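Local coordinates for protein alanine racemase (Corynebacterium glutamicum, PDB 2DY3) that binds pyridoxal-5'-phosphate and, as in the alanine racemase family, joins a TIM-type barrel domain to a C-terminal domain rich in beta strands, at residues Pro200-Arg205 / Glu211-Gly216; Trp80-Glu85 / Lys107-Thr112; Val325-Asn330 / Thr335-Arg340. One frame throughout, in Å; residues are numbered along the deposited sequence.

Contact 2 comes first along the chain, then contact 1, then contact 3. Contacts 1 and 2 lie in the N-terminal barrel domain and reach the same parallel sheet, contact 1 through strand 212-213 and contact 2 through strand 76-81. Their centres are about 27 Å apart, but their nearest atoms are about 5 Å apart, and both touch PLP. The barrel thus brings two distant parts of the sequence to one cofactor. Contact 3 belongs to the C-terminal domain, where the chain passes from strand 323-325 to helix 334-340. Its centre lies about 25 Å from that of contact 1 and about 41 Å from that of contact 2.

Contact 1 (Pro200-Arg205 / Glu211-Gly216); sequences PAFLTR and EMVRPG. With PLP (pyridoxal-5'-phosphate), chain F.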
# COMPACT_ATOMS: atom_id res chain seq x y z
N PRO B 200 -23.53 -0.12 -5.42
CA PRO B 200 -24.69 -0.27 -4.54
C PRO B 200 -26.01 0.19 -5.16
O PRO B 200 -27.00 -0.53 -5.13
CB PRO B 200 -24.30 0.53 -3.30
CG PRO B 200 -23.34 1.54 -3.84
CD PRO B 200 -22.51 0.74 -4.81
N ALA B 201 -26.02 1.39 -5.73
CA ALA B 201 -27.22 1.93 -6.36
C ALA B 201 -27.62 1.10 -7.58
O ALA B 201 -28.80 0.77 -7.76
CB ALA B 201 -26.99 3.38 -6.77
N PHE B 202 -26.65 0.76 -8.42
CA PHE B 202 -26.89 -0.03 -9.62
C PHE B 202 -27.54 -1.38 -9.32
O PHE B 202 -28.46 -1.80 -10.02
CB PHE B 202 -25.58 -0.27 -10.37
CG PHE B 202 -25.71 -1.17 -11.58
CD1 PHE B 202 -26.57 -0.84 -12.61
CD2 PHE B 202 -24.94 -2.31 -11.69
CE1 PHE B 202 -26.67 -1.65 -13.74
CE2 PHE B 202 -25.03 -3.13 -12.81
CZ PHE B 202 -25.90 -2.80 -13.83
N LEU B 203 -27.05 -2.05 -8.29
CA LEU B 203 -27.58 -3.36 -7.93
C LEU B 203 -28.88 -3.29 -7.13
O LEU B 203 -29.33 -4.31 -6.61
CB LEU B 203 -26.54 -4.15 -7.12
CG LEU B 203 -25.22 -4.52 -7.80
CD1 LEU B 203 -24.34 -5.28 -6.80
CD2 LEU B 203 -25.48 -5.38 -9.03
N THR B 204 -29.49 -2.11 -7.04
CA THR B 204 -30.74 -1.97 -6.29
C THR B 204 -31.69 -0.87 -6.77
O THR B 204 -32.83 -0.80 -6.32
CB THR B 204 -30.47 -1.72 -4.79
OG1 THR B 204 -31.72 -1.67 -4.09
CG2 THR B 204 -29.73 -0.41 -4.59
N ARG B 205 -31.23 -0.02 -7.67
CA ARG B 205 -32.06 1.08 -8.18
C ARG B 205 -32.04 1.11 -9.71
O ARG B 205 -31.32 1.91 -10.31
CB ARG B 205 -31.57 2.42 -7.64
CG ARG B 205 -31.76 2.62 -6.15
CD ARG B 205 -33.23 2.68 -5.79
NE ARG B 205 -33.89 3.88 -6.30
CZ ARG B 205 -33.78 5.09 -5.75
NH1 ARG B 205 -33.05 5.27 -4.66
NH2 ARG B 205 -34.42 6.12 -6.28
N GLU B 211 -28.73 6.96 -18.75
CA GLU B 211 -28.11 6.48 -19.98
C GLU B 211 -26.87 5.64 -19.73
O GLU B 211 -26.41 4.90 -20.60
CB GLU B 211 -27.72 7.65 -20.89
CG GLU B 211 -28.87 8.50 -21.43
CD GLU B 211 -29.38 9.50 -20.41
OE1 GLU B 211 -28.64 9.82 -19.46
OE2 GLU B 211 -30.52 9.98 -20.58
N MET B 212 -26.32 5.74 -18.52
CA MET B 212 -25.12 5.00 -18.19
C MET B 212 -25.00 4.76 -16.69
O MET B 212 -25.44 5.58 -15.89
CB MET B 212 -23.90 5.77 -18.71
CG MET B 212 -22.54 5.06 -18.59
SD MET B 212 -21.19 6.04 -19.33
CE MET B 212 -21.01 5.26 -20.90
N VAL B 213 -24.40 3.63 -16.34
CA VAL B 213 -24.17 3.27 -14.95
C VAL B 213 -22.66 3.07 -14.82
O VAL B 213 -22.00 2.67 -15.78
CB VAL B 213 -24.91 1.96 -14.57
CG1 VAL B 213 -26.41 2.13 -14.81
CG2 VAL B 213 -24.38 0.79 -15.40
N ARG B 214 -22.10 3.36 -13.65
CA ARG B 214 -20.66 3.21 -13.47
C ARG B 214 -20.26 2.45 -12.23
O ARG B 214 -19.80 3.04 -11.25
CB ARG B 214 -19.96 4.57 -13.48
CG ARG B 214 -20.50 5.58 -12.51
CD ARG B 214 -19.54 6.76 -12.35
NE ARG B 214 -20.10 7.85 -11.55
CZ ARG B 214 -20.70 7.69 -10.37
NH1 ARG B 214 -20.85 6.49 -9.83
NH2 ARG B 214 -21.14 8.75 -9.71
N PRO B 215 -20.42 1.13 -12.25
CA PRO B 215 -20.04 0.33 -11.08
C PRO B 215 -18.56 -0.03 -11.12
O PRO B 215 -17.96 -0.16 -12.19
CB PRO B 215 -20.94 -0.89 -11.21
CG PRO B 215 -21.03 -1.09 -12.69
CD PRO B 215 -21.16 0.32 -13.23
N GLY B 216 -17.98 -0.16 -9.93
CA GLY B 216 -16.59 -0.54 -9.85
C GLY B 216 -16.50 -1.87 -9.12
O GLY B 216 -16.24 -2.92 -9.72
N1 PLP F . -17.98 6.72 -9.48
C2 PLP F . -17.04 7.54 -8.86
C2A PLP F . -17.07 9.04 -9.11
C3 PLP F . -16.09 6.95 -8.00
O3 PLP F . -15.15 7.74 -7.36
C4 PLP F . -16.10 5.53 -7.79
C4A PLP F . -15.10 4.83 -6.83
C5 PLP F . -17.10 4.74 -8.45
C6 PLP F . -18.02 5.35 -9.29
C5A PLP F . -17.20 3.25 -8.27
O4P PLP F . -17.97 2.93 -7.12
P PLP F . -18.31 1.44 -6.58
O1P PLP F . -17.06 0.71 -6.41
O2P PLP F . -18.98 1.73 -5.31
O3P PLP F . -19.17 0.88 -7.64
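Behind the phosphate end of the PLP pocket, in its second shell, the F202 ring packs on V213 and P215. The contact is apolar and buried. One side of the ring does most of the touching: F202 CD1 is 3.7 Å from V213 CG1. The other valine methyl lies over the ring face in a CH-pi contact, V213 CG2 being 4.1 Å from the centroid of the F202 ring and 26° off its normal. With CG anti to the backbone N (chi1 176°), F202 leaves the helix 199-202 toward the strand and crosses V213 at about a right angle. P215, itself a pocket residue, comes in obliquely, with F202 CD2 4.2 Å from P215 CG. In the TIM-type barrel, strand 212-213 runs parallel to strand 28-32, and L20 and M23 of helix 10-24 also pack on F202. Both segments also border PLP. G216 N donates a fairly straight hydrogen bond to PLP O3P (2.8 Å, 159°). P200 CD stands 3.7 Å from PLP O2P. PLP is also hydrogen-bonded to S199 N, Y38 OH, Y346 OH and L217 N. At the pyridine end, the R214 side chain starts away from segment 200-205 and runs extended from CG to NE. Its guanidinium lies with one face toward the PLP ring, and R214 NH1 is 2.9 Å from PLP N1.

Contact 2 (Trp80-Glu85 / Lys107-Thr112); sequences WIWTPE and KALIET. With PLP (pyridoxal-5'-phosphate), chain F.
W82 and P84, in the loop after strand 76-81, meet L109 and A108 of helix 103-110. Two apolar touches carry the contact. In the first, the leucine comes to the edge of the indole, near its plane, with L109 CG 4.0 Å from W82 CH2. L109 has CG beside its backbone N (chi1 -67°), which carries its branch to the six-membered end of the indole. In the second, P84 CB and A108 CB are 3.7 Å apart, and here the two backbones come closest.

Two more rings pack beside the first touch. H105 meets W82 edge-to-face, and F88 of helix 88-92 packs against W82, A108 and L109. Helix 103-110 lies against the outside of the barrel, where L109 touches L98 and V100 of strand 97-100. At the strand end of the other segment, W80 faces PLP. The methyl carbon PLP C2A sits over one face of the W80 ring, 3.5 Å above its plane and toward the rim.

Polar bonds do not cross the contact. Just past the helix, T112 OG1 donates to A108 O at 2.7 Å, tilted 22° from the carbonyl plane. The indole nitrogen W82 NE1 has a weak hydrogen bond to A99 O of strand 97-100. I81, T83 and E85 pack on the second subunit.

No hydrogen bond runs between the segments, so apolar packing joins them directly, while the A108 carbonyl near the helix end is bonded by the T112 hydroxyl.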
# COMPACT_ATOMS: atom_id res chain seq x y z
N TRP B 80 -12.04 12.10 -13.21
CA TRP B 80 -12.67 13.14 -12.39
C TRP B 80 -11.86 13.82 -11.29
O TRP B 80 -12.41 14.64 -10.55
CB TRP B 80 -14.00 12.61 -11.82
CG TRP B 80 -13.90 11.28 -11.16
CD1 TRP B 80 -13.39 11.01 -9.92
CD2 TRP B 80 -14.27 10.01 -11.72
NE1 TRP B 80 -13.42 9.65 -9.69
CE2 TRP B 80 -13.95 9.02 -10.78
CE3 TRP B 80 -14.84 9.63 -12.94
CZ2 TRP B 80 -14.18 7.67 -11.01
CZ3 TRP B 80 -15.07 8.28 -13.17
CH2 TRP B 80 -14.74 7.32 -12.21
N ILE B 81 -10.58 13.49 -11.17
CA ILE B 81 -9.75 14.14 -10.15
C ILE B 81 -8.48 14.69 -10.79
O ILE B 81 -7.51 13.96 -11.02
CB ILE B 81 -9.36 13.17 -9.00
CG1 ILE B 81 -10.61 12.71 -8.26
CG2 ILE B 81 -8.46 13.88 -8.02
CD1 ILE B 81 -10.33 11.79 -7.07
N TRP B 82 -8.51 15.99 -11.08
CA TRP B 82 -7.38 16.68 -11.69
C TRP B 82 -7.53 18.16 -11.35
O TRP B 82 -8.58 18.57 -10.86
CB TRP B 82 -7.40 16.53 -13.21
CG TRP B 82 -8.67 17.03 -13.86
CD1 TRP B 82 -9.88 16.39 -13.91
CD2 TRP B 82 -8.85 18.27 -14.57
NE1 TRP B 82 -10.80 17.15 -14.60
CE2 TRP B 82 -10.19 18.31 -15.02
CE3 TRP B 82 -8.01 19.35 -14.86
CZ2 TRP B 82 -10.71 19.39 -15.75
CZ3 TRP B 82 -8.53 20.42 -15.58
CH2 TRP B 82 -9.87 20.43 -16.02
N THR B 83 -6.49 18.94 -11.60
CA THR B 83 -6.54 20.38 -11.35
C THR B 83 -5.98 21.06 -12.58
O THR B 83 -5.18 20.48 -13.32
CB THR B 83 -5.70 20.80 -10.13
OG1 THR B 83 -4.32 20.49 -10.37
CG2 THR B 83 -6.19 20.08 -8.87
N PRO B 84 -6.38 22.31 -12.82
CA PRO B 84 -5.93 23.10 -13.97
C PRO B 84 -4.43 23.32 -13.97
O PRO B 84 -3.85 23.71 -14.99
CB PRO B 84 -6.69 24.41 -13.82
CG PRO B 84 -7.96 23.98 -13.13
CD PRO B 84 -7.43 23.03 -12.08
N GLU B 85 -3.79 23.06 -12.84
CA GLU B 85 -2.36 23.23 -12.70
C GLU B 85 -1.59 22.07 -13.33
O GLU B 85 -0.39 22.18 -13.60
CB GLU B 85 -1.98 23.38 -11.23
CG GLU B 85 -2.60 24.59 -10.51
CD GLU B 85 -4.11 24.47 -10.27
OE1 GLU B 85 -4.88 24.46 -11.25
OE2 GLU B 85 -4.53 24.38 -9.10
N LYS B 107 -13.31 27.06 -16.53
CA LYS B 107 -12.56 28.17 -17.10
C LYS B 107 -11.31 27.72 -17.83
O LYS B 107 -11.02 28.19 -18.94
CB LYS B 107 -12.18 29.16 -15.99
CG LYS B 107 -11.46 30.40 -16.48
CD LYS B 107 -11.29 31.41 -15.36
CE LYS B 107 -10.63 32.68 -15.87
NZ LYS B 107 -10.43 33.66 -14.77
N ALA B 108 -10.56 26.82 -17.22
CA ALA B 108 -9.33 26.31 -17.82
C ALA B 108 -9.61 25.58 -19.12
O ALA B 108 -8.81 25.62 -20.06
CB ALA B 108 -8.61 25.38 -16.84
N LEU B 109 -10.75 24.89 -19.19
CA LEU B 109 -11.12 24.14 -20.38
C LEU B 109 -11.55 25.06 -21.52
O LEU B 109 -11.13 24.87 -22.66
CB LEU B 109 -12.25 23.16 -20.05
CG LEU B 109 -11.82 22.03 -19.11
CD1 LEU B 109 -13.03 21.28 -18.60
CD2 LEU B 109 -10.87 21.09 -19.84
N ILE B 110 -12.37 26.05 -21.19
CA ILE B 110 -12.85 27.00 -22.19
C ILE B 110 -11.70 27.80 -22.77
O ILE B 110 -11.71 28.15 -23.95
CB ILE B 110 -13.87 27.98 -21.57
CG1 ILE B 110 -15.16 27.24 -21.22
CG2 ILE B 110 -14.16 29.11 -22.54
CD1 ILE B 110 -16.14 28.07 -20.41
N GLU B 111 -10.70 28.07 -21.95
CA GLU B 111 -9.56 28.84 -22.41
C GLU B 111 -8.48 27.98 -23.05
O GLU B 111 -7.40 28.47 -23.39
CB GLU B 111 -8.97 29.65 -21.25
CG GLU B 111 -9.92 30.73 -20.74
CD GLU B 111 -9.41 31.44 -19.50
OE1 GLU B 111 -10.08 32.39 -19.03
OE2 GLU B 111 -8.34 31.04 -18.98
N THR B 112 -8.78 26.69 -23.24
CA THR B 112 -7.85 25.77 -23.87
C THR B 112 -8.11 25.70 -25.37
O THR B 112 -9.24 25.44 -25.79
CB THR B 112 -7.98 24.33 -23.32
OG1 THR B 112 -7.53 24.28 -21.97
CG2 THR B 112 -7.16 23.37 -24.18
N1 PLP F . -17.98 6.72 -9.48
C2 PLP F . -17.04 7.54 -8.86
C2A PLP F . -17.07 9.04 -9.11
C3 PLP F . -16.09 6.95 -8.00
O3 PLP F . -15.15 7.74 -7.36
C4 PLP F . -16.10 5.53 -7.79
C4A PLP F . -15.10 4.83 -6.83
C5 PLP F . -17.10 4.74 -8.45
C6 PLP F . -18.02 5.35 -9.29
C5A PLP F . -17.20 3.25 -8.27
O4P PLP F . -17.97 2.93 -7.12
P PLP F . -18.31 1.44 -6.58
O1P PLP F . -17.06 0.71 -6.41
O2P PLP F . -18.98 1.73 -5.31
O3P PLP F . -19.17 0.88 -7.64

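Contact 3 (Val325-Asn330 / Thr335-Arg340); sequences VIFGEN and TDFAER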
# COMPACT_ATOMS: atom_id res chain seq x y z
N VAL B 325 -4.14 -18.92 3.15
CA VAL B 325 -5.03 -17.95 2.52
C VAL B 325 -5.43 -16.89 3.55
O VAL B 325 -6.00 -17.22 4.59
CB VAL B 325 -6.33 -18.63 1.97
CG1 VAL B 325 -7.28 -17.57 1.41
CG2 VAL B 325 -5.98 -19.65 0.89
N ILE B 326 -5.13 -15.63 3.26
CA ILE B 326 -5.48 -14.54 4.16
C ILE B 326 -6.94 -14.20 3.86
O ILE B 326 -7.74 -13.98 4.77
CB ILE B 326 -4.56 -13.32 3.93
CG1 ILE B 326 -3.11 -13.73 4.26
CG2 ILE B 326 -5.02 -12.15 4.78
CD1 ILE B 326 -2.06 -12.67 3.93
N PHE B 327 -7.27 -14.17 2.57
CA PHE B 327 -8.64 -13.95 2.12
C PHE B 327 -8.73 -14.29 0.64
O PHE B 327 -7.78 -14.08 -0.11
CB PHE B 327 -9.13 -12.51 2.41
CG PHE B 327 -8.61 -11.46 1.46
CD1 PHE B 327 -9.13 -11.33 0.19
CD2 PHE B 327 -7.65 -10.56 1.88
CE1 PHE B 327 -8.70 -10.32 -0.65
CE2 PHE B 327 -7.21 -9.54 1.04
CZ PHE B 327 -7.75 -9.42 -0.23
N GLY B 328 -9.86 -14.85 0.24
CA GLY B 328 -10.03 -15.22 -1.15
C GLY B 328 -10.43 -16.67 -1.32
O GLY B 328 -11.06 -17.25 -0.44
N GLU B 329 -10.04 -17.25 -2.44
CA GLU B 329 -10.35 -18.64 -2.75
C GLU B 329 -9.79 -19.58 -1.68
O GLU B 329 -8.66 -19.40 -1.22
CB GLU B 329 -9.79 -19.01 -4.12
CG GLU B 329 -10.17 -20.41 -4.60
CD GLU B 329 -9.89 -20.63 -6.08
OE1 GLU B 329 -10.12 -21.75 -6.57
OE2 GLU B 329 -9.43 -19.67 -6.75
N ASN B 330 -10.59 -20.57 -1.31
CA ASN B 330 -10.23 -21.56 -0.30
C ASN B 330 -9.98 -20.94 1.07
O ASN B 330 -9.22 -21.48 1.87
CB ASN B 330 -9.00 -22.36 -0.73
CG ASN B 330 -9.26 -23.17 -1.98
OD1 ASN B 330 -10.28 -23.86 -2.08
ND2 ASN B 330 -8.34 -23.11 -2.94
N THR B 335 -15.20 -9.79 2.07
CA THR B 335 -16.22 -9.19 2.92
C THR B 335 -16.10 -9.68 4.36
O THR B 335 -16.12 -8.88 5.30
CB THR B 335 -17.64 -9.49 2.37
OG1 THR B 335 -17.74 -9.04 1.02
CG2 THR B 335 -18.71 -8.77 3.19
N ASP B 336 -15.96 -10.99 4.54
CA ASP B 336 -15.82 -11.55 5.88
C ASP B 336 -14.58 -10.97 6.56
O ASP B 336 -14.62 -10.53 7.72
CB ASP B 336 -15.67 -13.07 5.81
CG ASP B 336 -15.43 -13.70 7.16
OD1 ASP B 336 -16.41 -13.90 7.90
OD2 ASP B 336 -14.26 -13.97 7.50
N PHE B 337 -13.47 -10.97 5.82
CA PHE B 337 -12.21 -10.44 6.33
C PHE B 337 -12.39 -8.97 6.68
O PHE B 337 -11.89 -8.50 7.70
CB PHE B 337 -11.11 -10.60 5.28
CG PHE B 337 -9.74 -10.21 5.76
CD1 PHE B 337 -9.05 -9.16 5.17
CD2 PHE B 337 -9.14 -10.89 6.81
CE1 PHE B 337 -7.80 -8.80 5.62
CE2 PHE B 337 -7.88 -10.52 7.26
CZ PHE B 337 -7.21 -9.48 6.66
N ALA B 338 -13.12 -8.25 5.83
CA ALA B 338 -13.38 -6.83 6.04
C ALA B 338 -14.09 -6.60 7.36
O ALA B 338 -13.66 -5.78 8.17
CB ALA B 338 -14.22 -6.28 4.90
N GLU B 339 -15.19 -7.33 7.59
CA GLU B 339 -15.94 -7.17 8.83
C GLU B 339 -15.14 -7.58 10.06
O GLU B 339 -15.32 -7.02 11.13
CB GLU B 339 -17.28 -7.91 8.75
CG GLU B 339 -17.26 -9.24 8.02
CD GLU B 339 -18.66 -9.80 7.78
OE1 GLU B 339 -18.77 -10.93 7.27
OE2 GLU B 339 -19.65 -9.10 8.11
N ARG B 340 -14.24 -8.56 9.90
CA ARG B 340 -13.41 -9.00 11.02
C ARG B 340 -12.48 -7.84 11.38
O ARG B 340 -12.13 -7.65 12.54
CB ARG B 340 -12.56 -10.22 10.63
CG ARG B 340 -13.34 -11.52 10.47
CD ARG B 340 -13.68 -12.15 11.82
NE ARG B 340 -14.72 -13.18 11.70
CZ ARG B 340 -14.61 -14.29 10.97
NH1 ARG B 340 -13.50 -14.53 10.28
NH2 ARG B 340 -15.61 -15.16 10.93
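The rings of F327 and F337 lie side by side where the C-terminal domain turns from strand 323-325 into helix 334-340. I326 and F327 both pair by backbone hydrogen bonds with W238 of strand 236-247, a classic beta bulge. This is consistent with both neighbours reaching F337. The planes of the two phenylalanine rings are tilted by only 24°, but the rings are displaced laterally past each other, so little face meets face. Their centroids are 5.6 Å apart. They touch obliquely, F327 CD2 being 3.8 Å from F337 CD1. The side chains themselves cross at about a right angle. They also meet at their roots, where F327 CB is 4.0 Å from F337 CB. F337 has CG anti to its backbone N (chi1 -174°), which extends the ring from the helix toward the strand end.

I326 takes the far end of the same ring. Its branch methyl CG2 approaches at a slant, 3.9 Å from F337 CZ. F287 meets F337 edge-to-face, and V348 of helix 345-350 packs on it too, so the ring joins the strand end to two helices.

On the helix, R340 and D336 form a salt bridge one turn apart. The attraction is between charges, with no N-H directed at the oxygen: R340 NH1 lies 2.9 Å from D336 OD2, which stands well out of the guanidinium plane.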